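Local structure of mRNA interferase toxin RelE (4FXI) at residues G79-E82 and V86-E89; L12-K17 and V75-K80. The protein cleaves mRNA in the ribosomal A site with codon specificity, inhibiting translation during amino acid starvation as the toxin of the RelBE toxin-antitoxin pair. The protein carries 1 engineered substitution. One frame throughout, in Å; residues are numbered along the deposited sequence.

Interaction 1 of 2, residues G79-E82 and V86-E89; sequences GKAE and VYSE. Engineered in segment 79-82: Ala81 (natural residue Arg). With SO4 (sulfate ion), chain D.
Ala81, an engineered residue at the position of the inferred proton donor (arginine in the natural sequence), lies beside the ring of Tyr87 at the inferred active site of RelE, its CB 4.5 Å from Tyr87 CE2, and a sulfate ion sits next to both. Tyr87 OH donates a hydrogen bond of 2.5 Å to sulfate O4, which lies at the ring edge and in its plane. Arg61 and Lys54, the inferred transition-state stabilisers, also bond the sulfate, consistent with an anion, probably from the crystallisation liquor, marking where an RNA phosphate could lie. Tyr87 also comes close to Lys52, the inferred proton acceptor.

Val86 supplies the backbone hydrogen bond and most of the close packing between the two segments. Its backbone N donates to Lys80 O at 3.0 Å, with a moderately bent N-H...O angle of 147°. The branches of its side chain divide the work. CG1, placed between the backbone N and the carbonyl carbon (chi1 61°), passes 3.3 Å from Lys80 O and comes within 4.0 Å of Ala81 CA. The same methyl lies 3.6 Å above the plane of the Tyr87 ring, over its centre. CG2 lies against the backbone of Gly79, where the chain turns a corner. The first turn of helix 85-94 is thus held against the loop that follows strand 72-78, while on strand 60-67 the Arg61 side chain touches Ala81, Val86 and Tyr87, and its backbone is hydrogen-bonded to that of Gly79.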
loop_
_atom_site.group_PDB
_atom_site.type_symbol
_atom_site.label_atom_id
_atom_site.label_comp_id
_atom_site.label_asym_id
_atom_site.label_seq_id
_atom_site.Cartn_x
_atom_site.Cartn_y
_atom_site.Cartn_z
ATOM N N GLY A 79 -4.228 -5.474 -3.352
ATOM C CA GLY A 79 -4.676 -6.535 -4.235
ATOM C C GLY A 79 -3.534 -7.373 -4.782
ATOM O O GLY A 79 -2.446 -7.386 -4.216
ATOM N N LYS A 80 -3.781 -8.049 -5.905
ATOM C CA LYS A 80 -2.858 -9.049 -6.462
ATOM C C LYS A 80 -1.779 -8.497 -7.399
ATOM O O LYS A 80 -2.055 -7.660 -8.264
ATOM C CB LYS A 80 -3.647 -10.121 -7.224
ATOM C CG LYS A 80 -4.725 -10.812 -6.408
ATOM C CD LYS A 80 -4.129 -11.615 -5.267
ATOM C CE LYS A 80 -3.232 -12.729 -5.783
ATOM N NZ LYS A 80 -2.787 -13.634 -4.686
ATOM N N ALA A 81 -0.560 -9.005 -7.246
ATOM C CA ALA A 81 0.539 -8.657 -8.141
ATOM C C ALA A 81 0.379 -9.311 -9.515
ATOM O O ALA A 81 0.904 -8.810 -10.510
ATOM C CB ALA A 81 1.872 -9.047 -7.524
ATOM N N GLU A 82 -0.346 -10.428 -9.557
ATOM C CA GLU A 82 -0.572 -11.175 -10.795
ATOM C C GLU A 82 -1.195 -10.276 -11.863
ATOM O O GLU A 82 -2.206 -9.623 -11.610
ATOM C CB GLU A 82 -1.468 -12.391 -10.524
ATOM C CG GLU A 82 -1.319 -13.536 -11.528
ATOM C CD GLU A 82 -1.698 -14.889 -10.935
ATOM O OE1 GLU A 82 -2.900 -15.124 -10.687
ATOM O OE2 GLU A 82 -0.787 -15.714 -10.707
ATOM N N VAL A 86 -2.719 -4.901 -9.093
ATOM C CA VAL A 86 -2.680 -3.997 -7.940
ATOM C C VAL A 86 -2.007 -2.676 -8.328
ATOM O O VAL A 86 -2.384 -1.607 -7.846
ATOM C CB VAL A 86 -1.986 -4.650 -6.718
ATOM C CG1 VAL A 86 -0.536 -5.009 -7.028
ATOM C CG2 VAL A 86 -2.076 -3.747 -5.478
ATOM N N TYR A 87 -1.048 -2.766 -9.241
ATOM C CA TYR A 87 -0.263 -1.608 -9.664
ATOM C C TYR A 87 -0.985 -0.722 -10.679
ATOM O O TYR A 87 -0.919 0.503 -10.597
ATOM C CB TYR A 87 1.096 -2.067 -10.204
ATOM C CG TYR A 87 1.912 -2.797 -9.159
ATOM C CD1 TYR A 87 2.323 -2.146 -7.999
ATOM C CD2 TYR A 87 2.249 -4.138 -9.313
ATOM C CE1 TYR A 87 3.058 -2.801 -7.035
ATOM C CE2 TYR A 87 2.986 -4.802 -8.348
ATOM C CZ TYR A 87 3.390 -4.124 -7.213
ATOM O OH TYR A 87 4.122 -4.772 -6.246
ATOM N N SER A 88 -1.682 -1.335 -11.631
ATOM C CA SER A 88 -2.447 -0.552 -12.595
ATOM C C SER A 88 -3.613 0.167 -11.908
ATOM O O SER A 88 -3.937 1.304 -12.248
ATOM C CB SER A 88 -2.936 -1.426 -13.750
ATOM O OG SER A 88 -1.849 -1.813 -14.578
ATOM N N GLU A 89 -4.225 -0.486 -10.922
ATOM C CA GLU A 89 -5.284 0.153 -10.149
ATOM C C GLU A 89 -4.757 1.351 -9.363
ATOM O O GLU A 89 -5.411 2.390 -9.276
ATOM C CB GLU A 89 -5.949 -0.839 -9.190
ATOM C CG GLU A 89 -7.221 -1.455 -9.737
ATOM C CD GLU A 89 -8.236 -0.414 -10.178
ATOM O OE1 GLU A 89 -8.772 -0.549 -11.297
ATOM O OE2 GLU A 89 -8.501 0.534 -9.409
HETATM S S SO4 D . 6.003 -7.677 -7.451
HETATM O O1 SO4 D . 7.401 -7.378 -7.152
HETATM O O2 SO4 D . 5.663 -7.136 -8.765
HETATM O O3 SO4 D . 5.794 -9.123 -7.439
HETATM O O4 SO4 D . 5.144 -7.062 -6.444
#

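Interaction 2 of 2, residues L12-K17 and V75-K80; sequences LKEWRK and VISVGK
A helix-on-sheet contact of the RelE/ParE toxin fold joins helix 9-17 to strand 72-78, an inner strand of the four-stranded mixed sheet, in a largely buried part of the chain. The short axes approach to 7.5 Å at an angle of 44°, with Glu14 opposite Val78. The carboxylate of Glu14 carries the contact: with CG beside its own backbone N (chi1 -71°) and the chain extended beyond, OE1 reaches the strand and accepts a hydrogen bond of 3.0 Å from Val78 N. This bond is nearly straight at the hydrogen (174°), although the donor lies above the carboxylate plane. Val78 CG2 packs against the helix, 4.1 Å from Glu14 CB and near the backbone N of Trp15. The indole of Trp15 packs against Leu62, Phe7 and helix 20-35. Arg93 of helix 85-94 forms a salt bridge with Glu14 OE2 and bonds Ile76 O, so the negative charge has a partner from a third element. Ser77 OG is hydrogen-bonded to Val86 O of the same helix, and a water bridges the two segments, donating to Glu14 OE2 and to Ser77 OG at 2.7 Å each.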
loop_
_atom_site.group_PDB
_atom_site.type_symbol
_atom_site.label_atom_id
_atom_site.label_comp_id
_atom_site.label_asym_id
_atom_site.label_seq_id
_atom_site.Cartn_x
_atom_site.Cartn_y
_atom_site.Cartn_z
ATOM N N LEU A 12 -9.765 0.902 1.216
ATOM C CA LEU A 12 -10.206 0.437 2.530
ATOM C C LEU A 12 -11.172 -0.737 2.386
ATOM O O LEU A 12 -11.167 -1.669 3.190
ATOM C CB LEU A 12 -10.839 1.568 3.340
ATOM C CG LEU A 12 -11.213 1.202 4.780
ATOM C CD1 LEU A 12 -9.991 0.738 5.563
ATOM C CD2 LEU A 12 -11.894 2.371 5.481
ATOM N N LYS A 13 -12.003 -0.698 1.354
ATOM C CA LYS A 13 -12.890 -1.826 1.085
ATOM C C LYS A 13 -12.096 -3.089 0.748
ATOM O O LYS A 13 -12.401 -4.171 1.244
ATOM C CB LYS A 13 -13.876 -1.485 -0.034
ATOM C CG LYS A 13 -14.868 -0.399 0.346
ATOM C CD LYS A 13 -15.690 0.042 -0.860
ATOM C CE LYS A 13 -16.598 1.214 -0.513
ATOM N NZ LYS A 13 -17.200 1.820 -1.731
ATOM N N GLU A 14 -11.076 -2.941 -0.096
ATOM C CA GLU A 14 -10.164 -4.042 -0.400
ATOM C C GLU A 14 -9.552 -4.616 0.875
ATOM O O GLU A 14 -9.486 -5.834 1.060
ATOM C CB GLU A 14 -9.058 -3.568 -1.348
ATOM C CG GLU A 14 -9.570 -3.291 -2.770
ATOM C CD GLU A 14 -8.569 -2.549 -3.629
ATOM O OE1 GLU A 14 -7.781 -1.751 -3.077
ATOM O OE2 GLU A 14 -8.572 -2.763 -4.861
ATOM N N TRP A 15 -9.109 -3.721 1.752
ATOM C CA TRP A 15 -8.524 -4.109 3.028
ATOM C C TRP A 15 -9.466 -4.987 3.855
ATOM O O TRP A 15 -9.056 -6.018 4.389
ATOM C CB TRP A 15 -8.157 -2.858 3.819
ATOM C CG TRP A 15 -7.459 -3.112 5.119
ATOM C CD1 TRP A 15 -8.008 -3.042 6.373
ATOM C CD2 TRP A 15 -6.076 -3.443 5.304
ATOM N NE1 TRP A 15 -7.048 -3.311 7.319
ATOM C CE2 TRP A 15 -5.859 -3.567 6.689
ATOM C CE3 TRP A 15 -5.003 -3.661 4.427
ATOM C CZ2 TRP A 15 -4.608 -3.890 7.220
ATOM C CZ3 TRP A 15 -3.770 -3.975 4.956
ATOM C CH2 TRP A 15 -3.581 -4.085 6.339
ATOM N N ARG A 16 -10.730 -4.593 3.957
ATOM C CA ARG A 16 -11.661 -5.346 4.794
ATOM C C ARG A 16 -12.100 -6.667 4.144
ATOM O O ARG A 16 -12.483 -7.609 4.841
ATOM C CB ARG A 16 -12.863 -4.482 5.204
ATOM C CG ARG A 16 -12.493 -3.047 5.589
ATOM C CD ARG A 16 -12.587 -2.745 7.092
ATOM N NE ARG A 16 -11.561 -3.422 7.872
ATOM C CZ ARG A 16 -10.789 -2.844 8.796
ATOM N NH1 ARG A 16 -10.910 -1.561 9.088
ATOM N NH2 ARG A 16 -9.890 -3.567 9.439
ATOM N N LYS A 17 -12.031 -6.746 2.816
ATOM C CA LYS A 17 -12.376 -7.984 2.109
ATOM C C LYS A 17 -11.256 -9.027 2.166
ATOM O O LYS A 17 -11.491 -10.217 1.979
ATOM C CB LYS A 17 -12.749 -7.704 0.649
ATOM C CG LYS A 17 -14.140 -7.126 0.468
ATOM C CD LYS A 17 -14.631 -7.325 -0.958
ATOM C CE LYS A 17 -16.074 -6.861 -1.114
ATOM N NZ LYS A 17 -16.636 -7.211 -2.451
ATOM N N VAL A 75 -2.912 4.952 1.702
ATOM C CA VAL A 75 -3.018 3.645 1.064
ATOM C C VAL A 75 -3.936 3.753 -0.148
ATOM O O VAL A 75 -5.101 4.080 -0.001
ATOM C CB VAL A 75 -3.586 2.600 2.029
ATOM C CG1 VAL A 75 -3.741 1.241 1.315
ATOM C CG2 VAL A 75 -2.667 2.467 3.248
ATOM N N ILE A 76 -3.414 3.489 -1.345
ATOM C CA ILE A 76 -4.225 3.658 -2.561
ATOM C C ILE A 76 -4.736 2.364 -3.190
ATOM O O ILE A 76 -5.731 2.373 -3.919
ATOM C CB ILE A 76 -3.451 4.405 -3.633
ATOM C CG1 ILE A 76 -2.179 3.653 -3.950
ATOM C CG2 ILE A 76 -3.084 5.782 -3.158
ATOM C CD1 ILE A 76 -1.248 4.458 -4.762
ATOM N N SER A 77 -4.061 1.254 -2.923
ATOM C CA SER A 77 -4.397 0.010 -3.588
ATOM C C SER A 77 -3.929 -1.202 -2.785
ATOM O O SER A 77 -2.778 -1.260 -2.341
ATOM C CB SER A 77 -3.767 -0.021 -4.986
ATOM O OG SER A 77 -4.187 -1.169 -5.706
ATOM N N VAL A 78 -4.828 -2.161 -2.578
ATOM C CA VAL A 78 -4.421 -3.455 -2.032
ATOM C C VAL A 78 -5.071 -4.595 -2.817
ATOM O O VAL A 78 -6.296 -4.648 -2.975
ATOM C CB VAL A 78 -4.603 -3.568 -0.481
ATOM C CG1 VAL A 78 -5.201 -2.311 0.096
ATOM C CG2 VAL A 78 -5.399 -4.806 -0.090
ATOM N N GLY A 79 -4.228 -5.474 -3.352
ATOM C CA GLY A 79 -4.676 -6.535 -4.235
ATOM C C GLY A 79 -3.534 -7.373 -4.782
ATOM O O GLY A 79 -2.446 -7.386 -4.216
ATOM N N LYS A 80 -3.781 -8.049 -5.905
ATOM C CA LYS A 80 -2.858 -9.049 -6.462
ATOM C C LYS A 80 -1.779 -8.497 -7.399
ATOM O O LYS A 80 -2.055 -7.660 -8.264
ATOM C CB LYS A 80 -3.647 -10.121 -7.224
ATOM C CG LYS A 80 -4.725 -10.812 -6.408
ATOM C CD LYS A 80 -4.129 -11.615 -5.267
ATOM C CE LYS A 80 -3.232 -12.729 -5.783
ATOM N NZ LYS A 80 -2.787 -13.634 -4.686
HETATM O O HOH W 1 -6.171 -2.976 -5.987
#

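How the interactions relate
Strand 72-78 of interaction 2 runs directly into the loop of interaction 1; the two contacts share Gly79 and Lys80, with centres 10 Å apart. Their direct junction is Ser77 OG, probably hydrogen-bonded to Val86 O at 2.8 Å, while Val86 CG2 packs 4.1 Å from Val78 C. Arg93 gives a second connection through salt bridges to Glu14 of interaction 2 and Glu89 of segment 86-89. Helix 85-94 is therefore tied both to the strand and to helix 9-17. Interaction 1 borders the sulfate and the residues inferred to be catalytic, whereas interaction 2 lies farther from them: the side chain of Val78 is about 7 Å from that of Arg61, and that of Ser77 about 9 Å from that of Lys52.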